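PDB 5TQB: assembly chaperone of ribosomal protein L4 (Acl4) from Chaetomium thermophilum, which probably binds newly made ribosomal protein L4 through its TPR-like helical repeats and escorts it toward ribosome assembly. Local coordinates for residues W296-L307 and A324-E334. Sequence-based numbering, arbitrary orientation.
With EDO (1,2-ethanediol), chain G.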
loop_
_atom_site.group_PDB
_atom_site.type_symbol
_atom_site.label_atom_id
_atom_site.label_comp_id
_atom_site.label_asym_id
_atom_site.label_seq_id
_atom_site.Cartn_x
_atom_site.Cartn_y
_atom_site.Cartn_z
ATOM N N TRP B 296 8.951 -5.885 24.720
ATOM C CA TRP B 296 7.599 -6.285 25.096
ATOM C C TRP B 296 6.743 -5.068 25.442
ATOM O O TRP B 296 5.521 -5.110 25.312
ATOM C CB TRP B 296 7.620 -7.274 26.272
ATOM C CG TRP B 296 7.471 -8.721 25.863
ATOM C CD1 TRP B 296 7.680 -9.253 24.622
ATOM C CD2 TRP B 296 7.073 -9.816 26.702
ATOM N NE1 TRP B 296 7.443 -10.607 24.637
ATOM C CE2 TRP B 296 7.069 -10.977 25.901
ATOM C CE3 TRP B 296 6.726 -9.929 28.052
ATOM C CZ2 TRP B 296 6.727 -12.231 26.405
ATOM C CZ3 TRP B 296 6.387 -11.173 28.548
ATOM C CH2 TRP B 296 6.390 -12.307 27.727
ATOM N N ARG B 297 7.376 -3.986 25.880
ATOM C CA ARG B 297 6.641 -2.758 26.152
ATOM C C ARG B 297 6.021 -2.225 24.866
ATOM O O ARG B 297 4.836 -1.894 24.836
ATOM C CB ARG B 297 7.542 -1.707 26.795
ATOM C CG ARG B 297 7.709 -1.904 28.292
ATOM C CD ARG B 297 8.617 -0.864 28.911
ATOM N NE ARG B 297 8.732 -1.063 30.353
ATOM C CZ ARG B 297 9.733 -1.698 30.955
ATOM N NH1 ARG B 297 10.744 -2.201 30.253
ATOM N NH2 ARG B 297 9.725 -1.824 32.274
ATOM N N SER B 298 6.815 -2.164 23.799
ATOM C CA SER B 298 6.306 -1.719 22.505
ATOM C C SER B 298 5.285 -2.705 21.945
ATOM O O SER B 298 4.349 -2.307 21.258
ATOM C CB SER B 298 7.444 -1.500 21.503
ATOM O OG SER B 298 8.416 -2.524 21.594
ATOM N N SER B 299 5.457 -3.989 22.244
ATOM C CA SER B 299 4.481 -4.989 21.830
ATOM C C SER B 299 3.129 -4.650 22.446
ATOM O O SER B 299 2.099 -4.693 21.777
ATOM C CB SER B 299 4.928 -6.391 22.254
ATOM O OG SER B 299 3.952 -7.363 21.913
ATOM N N ARG B 300 3.151 -4.286 23.723
ATOM C CA ARG B 300 1.940 -3.911 24.442
ATOM C C ARG B 300 1.295 -2.662 23.834
ATOM O O ARG B 300 0.068 -2.575 23.732
ATOM C CB ARG B 300 2.267 -3.657 25.912
ATOM C CG ARG B 300 1.059 -3.683 26.826
ATOM C CD ARG B 300 1.174 -2.627 27.914
ATOM N NE ARG B 300 2.433 -2.709 28.648
ATOM C CZ ARG B 300 2.898 -1.750 29.443
ATOM N NH1 ARG B 300 2.213 -0.626 29.605
ATOM N NH2 ARG B 300 4.053 -1.910 30.075
ATOM N N LYS B 301 2.124 -1.699 23.437
ATOM C CA LYS B 301 1.637 -0.449 22.853
ATOM C C LYS B 301 0.935 -0.705 21.525
ATOM O O LYS B 301 -0.110 -0.121 21.241
ATOM C CB LYS B 301 2.793 0.532 22.649
ATOM C CG LYS B 301 3.409 1.038 23.946
ATOM C CD LYS B 301 4.691 1.828 23.701
ATOM C CE LYS B 301 5.392 2.175 25.013
ATOM N NZ LYS B 301 6.712 2.842 24.807
ATOM N N TRP B 302 1.512 -1.585 20.715
ATOM C CA TRP B 302 0.912 -1.953 19.441
ATOM C C TRP B 302 -0.425 -2.662 19.653
ATOM O O TRP B 302 -1.396 -2.391 18.946
ATOM C CB TRP B 302 1.866 -2.841 18.639
ATOM C CG TRP B 302 2.915 -2.074 17.886
ATOM C CD1 TRP B 302 3.977 -1.398 18.411
ATOM C CD2 TRP B 302 3.003 -1.911 16.464
ATOM N NE1 TRP B 302 4.719 -0.824 17.409
ATOM C CE2 TRP B 302 4.142 -1.123 16.203
ATOM C CE3 TRP B 302 2.229 -2.356 15.389
ATOM C CZ2 TRP B 302 4.527 -0.773 14.909
ATOM C CZ3 TRP B 302 2.610 -2.003 14.103
ATOM C CH2 TRP B 302 3.749 -1.220 13.875
ATOM N N LEU B 303 -0.478 -3.555 20.640
ATOM C CA LEU B 303 -1.674 -4.356 20.874
ATOM C C LEU B 303 -2.782 -3.534 21.520
ATOM O O LEU B 303 -3.957 -3.727 21.222
ATOM C CB LEU B 303 -1.341 -5.573 21.737
ATOM C CG LEU B 303 -0.438 -6.628 21.092
ATOM C CD1 LEU B 303 -0.028 -7.664 22.128
ATOM C CD2 LEU B 303 -1.122 -7.299 19.909
ATOM N N ARG B 304 -2.407 -2.632 22.420
ATOM C CA ARG B 304 -3.367 -1.698 22.994
ATOM C C ARG B 304 -3.988 -0.896 21.860
ATOM O O ARG B 304 -5.207 -0.748 21.781
ATOM C CB ARG B 304 -2.685 -0.765 23.997
ATOM C CG ARG B 304 -2.303 -1.440 25.312
ATOM C CD ARG B 304 -3.329 -1.184 26.403
ATOM N NE ARG B 304 -3.055 -1.962 27.609
ATOM C CZ ARG B 304 -2.161 -1.628 28.539
ATOM N NH1 ARG B 304 -1.432 -0.526 28.413
ATOM N NH2 ARG B 304 -1.989 -2.407 29.597
ATOM N N GLN B 305 -3.135 -0.409 20.966
ATOM C CA GLN B 305 -3.583 0.411 19.851
ATOM C C GLN B 305 -4.427 -0.409 18.885
ATOM O O GLN B 305 -5.337 0.117 18.247
ATOM C CB GLN B 305 -2.382 1.011 19.124
ATOM C CG GLN B 305 -2.752 2.008 18.032
ATOM C CD GLN B 305 -3.477 3.224 18.573
ATOM O OE1 GLN B 305 -3.313 3.598 19.735
ATOM N NE2 GLN B 305 -4.285 3.850 17.729
ATOM N N CYS B 306 -4.126 -1.701 18.782
ATOM C CA CYS B 306 -4.916 -2.590 17.945
ATOM C C CYS B 306 -6.353 -2.641 18.453
ATOM O O CYS B 306 -7.291 -2.433 17.686
ATOM C CB CYS B 306 -4.312 -3.994 17.918
ATOM S SG CYS B 306 -5.386 -5.253 17.194
ATOM N N LEU B 307 -6.521 -2.896 19.746
ATOM C CA LEU B 307 -7.855 -2.982 20.338
ATOM C C LEU B 307 -8.575 -1.641 20.278
ATOM O O LEU B 307 -9.797 -1.589 20.163
ATOM C CB LEU B 307 -7.793 -3.446 21.800
ATOM C CG LEU B 307 -7.716 -4.943 22.139
ATOM C CD1 LEU B 307 -8.635 -5.793 21.259
ATOM C CD2 LEU B 307 -6.292 -5.441 22.044
ATOM N N ALA B 324 -5.355 -10.640 21.111
ATOM C CA ALA B 324 -4.627 -9.431 21.456
ATOM C C ALA B 324 -4.753 -9.183 22.953
ATOM O O ALA B 324 -3.785 -8.806 23.616
ATOM C CB ALA B 324 -5.155 -8.248 20.658
ATOM N N LYS B 325 -5.943 -9.423 23.493
ATOM C CA LYS B 325 -6.155 -9.287 24.929
ATOM C C LYS B 325 -5.279 -10.271 25.705
ATOM O O LYS B 325 -4.613 -9.877 26.662
ATOM C CB LYS B 325 -7.629 -9.484 25.283
ATOM C CG LYS B 325 -8.537 -8.377 24.762
ATOM C CD LYS B 325 -9.996 -8.659 25.075
ATOM C CE LYS B 325 -10.921 -7.736 24.298
ATOM N NZ LYS B 325 -12.355 -8.001 24.604
ATOM N N GLU B 326 -5.272 -11.539 25.286
ATOM C CA GLU B 326 -4.465 -12.570 25.951
ATOM C C GLU B 326 -3.001 -12.161 26.001
ATOM O O GLU B 326 -2.334 -12.337 27.020
ATOM C CB GLU B 326 -4.544 -13.907 25.211
ATOM C CG GLU B 326 -5.885 -14.613 25.241
ATOM C CD GLU B 326 -5.841 -15.940 24.495
ATOM O OE1 GLU B 326 -4.949 -16.760 24.803
ATOM O OE2 GLU B 326 -6.679 -16.159 23.593
ATOM N N LEU B 327 -2.510 -11.624 24.886
ATOM C CA LEU B 327 -1.108 -11.234 24.767
ATOM C C LEU B 327 -0.759 -10.077 25.701
ATOM O O LEU B 327 0.307 -10.069 26.313
ATOM C CB LEU B 327 -0.780 -10.870 23.318
ATOM C CG LEU B 327 -0.778 -12.044 22.327
ATOM C CD1 LEU B 327 -0.792 -11.551 20.882
ATOM C CD2 LEU B 327 0.424 -12.961 22.571
ATOM N N ILE B 328 -1.658 -9.106 25.820
ATOM C CA ILE B 328 -1.432 -7.983 26.719
ATOM C C ILE B 328 -1.413 -8.471 28.164
ATOM O O ILE B 328 -0.505 -8.137 28.923
ATOM C CB ILE B 328 -2.500 -6.891 26.542
ATOM C CG1 ILE B 328 -2.350 -6.238 25.165
ATOM C CG2 ILE B 328 -2.366 -5.829 27.627
ATOM C CD1 ILE B 328 -3.471 -5.294 24.789
ATOM N N ALA B 329 -2.415 -9.260 28.535
ATOM C CA ALA B 329 -2.505 -9.816 29.882
ATOM C C ALA B 329 -1.250 -10.611 30.214
ATOM O O ALA B 329 -0.768 -10.596 31.351
ATOM C CB ALA B 329 -3.731 -10.700 30.003
ATOM N N SER B 330 -0.720 -11.296 29.206
ATOM C CA SER B 330 0.493 -12.084 29.361
ATOM C C SER B 330 1.728 -11.219 29.624
ATOM O O SER B 330 2.503 -11.499 30.539
ATOM C CB SER B 330 0.720 -12.931 28.116
ATOM O OG SER B 330 2.068 -13.351 28.037
ATOM N N ILE B 331 1.913 -10.179 28.814
ATOM C CA ILE B 331 3.034 -9.258 28.992
ATOM C C ILE B 331 2.988 -8.612 30.373
ATOM O O ILE B 331 4.024 -8.378 30.994
ATOM C CB ILE B 331 3.033 -8.150 27.912
ATOM C CG1 ILE B 331 3.285 -8.751 26.532
ATOM C CG2 ILE B 331 4.115 -7.111 28.193
ATOM C CD1 ILE B 331 3.012 -7.793 25.389
ATOM N N ILE B 332 1.779 -8.325 30.846
ATOM C CA ILE B 332 1.590 -7.681 32.139
ATOM C C ILE B 332 2.078 -8.567 33.276
ATOM O O ILE B 332 2.756 -8.096 34.189
ATOM C CB ILE B 332 0.108 -7.316 32.359
ATOM C CG1 ILE B 332 -0.248 -6.096 31.509
ATOM C CG2 ILE B 332 -0.175 -7.017 33.834
ATOM C CD1 ILE B 332 -1.726 -5.774 31.463
ATOM N N GLY B 333 1.726 -9.846 33.218
ATOM C CA GLY B 333 2.091 -10.787 34.262
ATOM C C GLY B 333 3.591 -10.923 34.437
ATOM O O GLY B 333 4.076 -11.149 35.544
ATOM N N GLU B 334 4.325 -10.774 33.338
ATOM C CA GLU B 334 5.773 -10.949 33.351
ATOM C C GLU B 334 6.516 -9.641 33.609
ATOM O O GLU B 334 7.743 -9.634 33.693
ATOM C CB GLU B 334 6.242 -11.526 32.017
ATOM C CG GLU B 334 5.474 -12.757 31.558
ATOM C CD GLU B 334 5.593 -13.923 32.523
ATOM O OE1 GLU B 334 4.544 -14.409 32.996
ATOM O OE2 GLU B 334 6.731 -14.359 32.801
HETATM C C1 EDO G . -2.064 6.116 15.879
HETATM O O1 EDO G . -1.131 5.941 14.835
HETATM C C2 EDO G . -3.468 6.177 15.311
HETATM O O2 EDO G . -3.881 4.887 14.910
#
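Trp296 lays one face of its indole against Ile331, within the antiparallel helical hairpin of helices 291-313 and 318-333 that closes this all-helical TPR-family chain at its C-terminal end. The helices run at 146° to each other, their axes 9.6 Å apart at closest approach, and no hydrogen bond joins the two segments. Ile331 CG1 stands over the six-membered ring of Trp296, 4.2 Å from its centroid and 24° off the normal, a CH-pi contact. Glu334 meets the same ring at its edge, with CB and CG each 3.5 Å from Trp296 CZ3, while its carboxylate turns away to a salt bridge with Arg280. Helix 262-281 holds the indole too: Tyr273 stacks on it and takes the NE1 hydrogen bond on its carbonyl oxygen. One turn on, Ser299 presents OG to Ile331 CD1, although the hydroxyl is hydrogen-bonded to Gly269 O. Arg300 brings the aliphatic start of its side chain across Ile328 CG2. Leu303 packs on both Ile328 and Leu327: CB lies 3.6 Å from Ile328 CG1, and CD1 crosses to Leu327 CB at 3.5 Å. Ile328 sits as a knob among Arg300, Leu303, Arg304 and Leu307. Arg304 borders this hole; its chain, bent at chi2 (-98°), runs outward from the helix with a modest lean toward the N-terminal end. Its NH2 meets Ile332 CD1 edge-on at 3.9 Å, and Arg300 CD lies over one face of the guanidinium, offset toward the rim. On the side turned from the hairpin partner, Gln305 NE2 makes a weak hydrogen bond to a 1,2-ethanediol, probably from the crystallisation liquor. At Leu307 the side chain meets Ile328 tip to tip, and its CD2 lies 3.3 Å from Ala324 CB.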